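PDB 4WCT: fructosyl amine:oxygen oxidoreductase from Neosartorya fumigata, which probably uses its FAD cofactor and molecular oxygen to oxidise fructosyl amines (Amadori products), releasing the deglycated amine. Local coordinates for residues T140-F151 and G162-K173. Numbering follows the deposited sequence.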
# COMPACT_ATOMS: atom_id res chain seq x y z
N THR A 140 4.90 -19.22 -12.52
CA THR A 140 4.31 -18.44 -13.62
C THR A 140 5.04 -18.69 -14.96
O THR A 140 6.27 -18.79 -14.99
CB THR A 140 4.36 -16.92 -13.29
OG1 THR A 140 3.51 -16.65 -12.17
CG2 THR A 140 3.95 -16.08 -14.49
N ASN A 141 4.30 -18.80 -16.05
CA ASN A 141 4.94 -18.88 -17.37
C ASN A 141 5.03 -17.49 -17.97
O ASN A 141 4.02 -16.92 -18.34
CB ASN A 141 4.22 -19.85 -18.31
CG ASN A 141 4.21 -21.28 -17.79
OD1 ASN A 141 5.24 -21.97 -17.74
ND2 ASN A 141 3.04 -21.72 -17.32
N PHE A 142 6.21 -16.89 -17.89
CA PHE A 142 6.42 -15.52 -18.36
C PHE A 142 6.72 -15.49 -19.84
O PHE A 142 7.23 -16.47 -20.41
CB PHE A 142 7.60 -14.89 -17.64
CG PHE A 142 7.40 -14.71 -16.17
CD1 PHE A 142 6.86 -13.54 -15.66
CD2 PHE A 142 7.76 -15.72 -15.28
CE1 PHE A 142 6.74 -13.34 -14.30
CE2 PHE A 142 7.63 -15.52 -13.93
CZ PHE A 142 7.11 -14.35 -13.43
N VAL A 143 6.42 -14.38 -20.48
CA VAL A 143 6.88 -14.11 -21.83
C VAL A 143 8.06 -13.16 -21.68
O VAL A 143 7.97 -12.13 -21.01
CB VAL A 143 5.79 -13.42 -22.64
CG1 VAL A 143 6.31 -13.05 -24.01
CG2 VAL A 143 4.55 -14.31 -22.75
N LYS A 144 9.19 -13.54 -22.25
CA LYS A 144 10.39 -12.70 -22.15
C LYS A 144 10.32 -11.58 -23.17
O LYS A 144 10.02 -11.80 -24.34
CB LYS A 144 11.64 -13.54 -22.38
CG LYS A 144 12.94 -12.74 -22.33
CD LYS A 144 13.31 -12.33 -20.91
CE LYS A 144 14.47 -11.36 -20.88
NZ LYS A 144 15.78 -12.08 -21.11
N LEU A 145 10.71 -10.39 -22.73
CA LEU A 145 10.74 -9.21 -23.58
C LEU A 145 12.18 -8.75 -23.71
O LEU A 145 12.83 -8.40 -22.71
CB LEU A 145 9.87 -8.08 -23.00
CG LEU A 145 8.46 -8.46 -22.56
CD1 LEU A 145 7.85 -7.27 -21.82
CD2 LEU A 145 7.63 -8.83 -23.77
N GLU A 146 12.72 -8.85 -24.93
CA GLU A 146 14.16 -8.67 -25.18
C GLU A 146 14.43 -7.36 -25.89
O GLU A 146 15.50 -6.77 -25.74
CB GLU A 146 14.70 -9.79 -26.06
CG GLU A 146 14.56 -11.16 -25.46
CD GLU A 146 15.76 -11.55 -24.62
OE1 GLU A 146 16.69 -10.73 -24.42
OE2 GLU A 146 15.78 -12.70 -24.16
N THR A 147 13.49 -6.93 -26.74
CA THR A 147 13.71 -5.78 -27.60
C THR A 147 12.67 -4.69 -27.35
O THR A 147 11.61 -4.96 -26.78
CB THR A 147 13.63 -6.20 -29.09
OG1 THR A 147 12.30 -6.60 -29.38
CG2 THR A 147 14.63 -7.35 -29.40
N ALA A 148 12.90 -3.51 -27.89
CA ALA A 148 11.93 -2.43 -27.79
C ALA A 148 10.62 -2.83 -28.44
O ALA A 148 9.56 -2.57 -27.92
CB ALA A 148 12.45 -1.18 -28.44
N GLU A 149 10.71 -3.47 -29.59
CA GLU A 149 9.50 -3.93 -30.26
C GLU A 149 8.71 -4.93 -29.41
O GLU A 149 7.46 -4.86 -29.37
CB GLU A 149 9.85 -4.55 -31.64
CG GLU A 149 8.62 -5.04 -32.41
CD GLU A 149 8.84 -5.03 -33.91
OE1 GLU A 149 8.87 -3.90 -34.50
OE2 GLU A 149 9.07 -6.15 -34.47
N ASP A 150 9.40 -5.84 -28.75
CA ASP A 150 8.74 -6.79 -27.83
C ASP A 150 7.94 -6.00 -26.80
O ASP A 150 6.81 -6.36 -26.51
CB ASP A 150 9.73 -7.67 -27.07
CG ASP A 150 10.43 -8.72 -27.93
OD1 ASP A 150 9.93 -9.06 -29.01
OD2 ASP A 150 11.48 -9.25 -27.46
N PHE A 151 8.53 -4.94 -26.21
CA PHE A 151 7.79 -4.14 -25.23
C PHE A 151 6.59 -3.45 -25.87
O PHE A 151 5.47 -3.50 -25.35
CB PHE A 151 8.70 -3.08 -24.57
CG PHE A 151 9.52 -3.61 -23.45
CD1 PHE A 151 9.02 -3.67 -22.16
CD2 PHE A 151 10.80 -4.11 -23.69
CE1 PHE A 151 9.81 -4.13 -21.13
CE2 PHE A 151 11.60 -4.58 -22.67
CZ PHE A 151 11.11 -4.58 -21.38
N GLY A 162 8.32 4.31 -27.20
CA GLY A 162 9.74 4.55 -26.91
C GLY A 162 10.69 3.48 -27.40
O GLY A 162 10.31 2.46 -27.99
N ASP A 163 11.98 3.73 -27.13
CA ASP A 163 13.04 2.87 -27.55
C ASP A 163 13.53 1.93 -26.44
O ASP A 163 14.36 1.08 -26.72
CB ASP A 163 14.22 3.72 -28.01
CG ASP A 163 13.99 4.38 -29.31
OD1 ASP A 163 13.18 3.90 -30.15
OD2 ASP A 163 14.65 5.40 -29.52
N PHE A 164 13.02 2.09 -25.22
CA PHE A 164 13.31 1.16 -24.12
C PHE A 164 14.81 0.82 -23.99
O PHE A 164 15.18 -0.38 -24.03
CB PHE A 164 12.48 -0.13 -24.27
CG PHE A 164 10.98 0.08 -24.15
CD1 PHE A 164 10.24 0.59 -25.21
CD2 PHE A 164 10.34 -0.11 -22.95
CE1 PHE A 164 8.86 0.84 -25.06
CE2 PHE A 164 8.98 0.07 -22.82
CZ PHE A 164 8.25 0.61 -23.85
N PRO A 165 15.67 1.86 -23.93
CA PRO A 165 17.10 1.60 -24.11
C PRO A 165 17.71 0.79 -22.98
O PRO A 165 17.67 1.21 -21.82
CB PRO A 165 17.72 3.01 -24.24
CG PRO A 165 16.56 3.96 -24.42
CD PRO A 165 15.36 3.30 -23.83
N GLY A 166 18.18 -0.41 -23.30
CA GLY A 166 18.72 -1.33 -22.33
C GLY A 166 17.72 -2.15 -21.55
O GLY A 166 18.11 -3.00 -20.76
N TRP A 167 16.42 -1.95 -21.82
CA TRP A 167 15.40 -2.64 -21.05
C TRP A 167 15.30 -4.11 -21.48
O TRP A 167 15.26 -4.42 -22.69
CB TRP A 167 14.03 -2.00 -21.26
CG TRP A 167 13.80 -0.67 -20.62
CD1 TRP A 167 14.59 0.46 -20.71
CD2 TRP A 167 12.60 -0.26 -19.96
NE1 TRP A 167 13.95 1.51 -20.11
CE2 TRP A 167 12.72 1.11 -19.67
CE3 TRP A 167 11.45 -0.93 -19.55
CZ2 TRP A 167 11.75 1.82 -18.97
CZ3 TRP A 167 10.48 -0.24 -18.90
CH2 TRP A 167 10.63 1.13 -18.60
N LYS A 168 15.14 -4.98 -20.49
CA LYS A 168 14.66 -6.35 -20.70
C LYS A 168 13.68 -6.64 -19.60
O LYS A 168 13.74 -6.06 -18.54
CB LYS A 168 15.79 -7.38 -20.68
CG LYS A 168 16.80 -7.14 -21.81
CD LYS A 168 17.69 -8.32 -22.11
CE LYS A 168 18.68 -7.94 -23.20
NZ LYS A 168 18.00 -7.91 -24.52
N GLY A 169 12.71 -7.49 -19.87
CA GLY A 169 11.72 -7.79 -18.87
C GLY A 169 10.87 -8.99 -19.21
O GLY A 169 11.23 -9.78 -20.08
N TRP A 170 9.92 -9.24 -18.33
CA TRP A 170 9.05 -10.41 -18.38
C TRP A 170 7.59 -9.98 -18.17
O TRP A 170 7.28 -9.24 -17.27
CB TRP A 170 9.41 -11.42 -17.30
CG TRP A 170 10.73 -12.09 -17.49
CD1 TRP A 170 10.93 -13.30 -18.04
CD2 TRP A 170 12.03 -11.59 -17.12
NE1 TRP A 170 12.27 -13.62 -18.01
CE2 TRP A 170 12.97 -12.58 -17.47
CE3 TRP A 170 12.49 -10.40 -16.60
CZ2 TRP A 170 14.34 -12.43 -17.24
CZ3 TRP A 170 13.86 -10.27 -16.31
CH2 TRP A 170 14.75 -11.30 -16.61
N LEU A 171 6.70 -10.52 -19.00
CA LEU A 171 5.27 -10.30 -18.92
C LEU A 171 4.58 -11.51 -18.29
O LEU A 171 4.84 -12.66 -18.67
CB LEU A 171 4.72 -10.08 -20.34
CG LEU A 171 3.19 -10.13 -20.49
CD1 LEU A 171 2.54 -8.99 -19.76
CD2 LEU A 171 2.80 -10.09 -21.95
N HIS A 172 3.80 -11.22 -17.26
CA HIS A 172 2.98 -12.16 -16.48
C HIS A 172 1.53 -11.83 -16.89
O HIS A 172 1.04 -10.76 -16.55
CB HIS A 172 3.22 -11.85 -14.96
CG HIS A 172 2.36 -12.63 -14.03
ND1 HIS A 172 2.51 -12.57 -12.66
CD2 HIS A 172 1.48 -13.64 -14.26
CE1 HIS A 172 1.70 -13.44 -12.09
NE2 HIS A 172 1.06 -14.10 -13.03
N LYS A 173 0.89 -12.66 -17.70
CA LYS A 173 -0.41 -12.32 -18.25
C LYS A 173 -1.61 -12.52 -17.32
O LYS A 173 -2.58 -11.78 -17.40
CB LYS A 173 -0.63 -13.13 -19.52
CG LYS A 173 -0.32 -12.38 -20.79
CD LYS A 173 -0.45 -13.28 -22.01
CE LYS A 173 0.88 -13.90 -22.41
NZ LYS A 173 1.09 -13.84 -23.89
O HOH W 1 2.30 -14.92 -18.66
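Phe151, on the first turn of helix 148-152, packs against Phe164, Trp167 and Gly169. Its CB lies centrally over the face of the Phe164 ring, a CH-pi contact 3.6 Å from the ring centroid. Phe151 CG meets Phe164 CD2 at 3.6 Å; the two rings are nearly parallel but slid apart, with little overlap. CD1 packs on Phe164 CE2 and CD2, and CD2 lies near Phe164 CD2. Farther out, CE1 approaches Trp167 CE3, and the edge of the Trp167 six-membered ring points to the face of Phe151, the planes at 86°. CE2 touches Trp167 CB, while the tip, Phe151 CZ, ends 3.6 Å from Gly169 N, where the lack of a side chain lets the ring come close. Leu145 CB covers the face opposite Phe164.

Beside this cluster, strands 143-145 and 168-172 pair antiparallel. Val143 and Leu171 exchange two backbone hydrogen bonds, as do Leu145 and Gly169. Lys144 CD sits over the Trp170 five-membered ring, 3.6 Å from its centroid. A bend at chi2 (73°) helps turn the lysine chain across the indole. Lys144, Glu146 and Lys168 make a salt-bridge network: Lys144 NZ pairs with Glu146 OE2, the hydrogen bond within it being weak, and Lys168 NZ donates to Glu146 O (3.0 Å) and forms a salt bridge with Glu146 OE1 (3.1 Å). At the far end, the Trp170 edge faces Phe142, and Thr140 CG2 lies over the His172 ring in a CH-pi contact.

Strand 143-145 thus extends a mixed sheet through 168-172, which also pairs with 117-121; helix 124-135 packs against Trp170, and helix 330-343 against Phe164 and Trp167, whose NE1 bonds to Asp342.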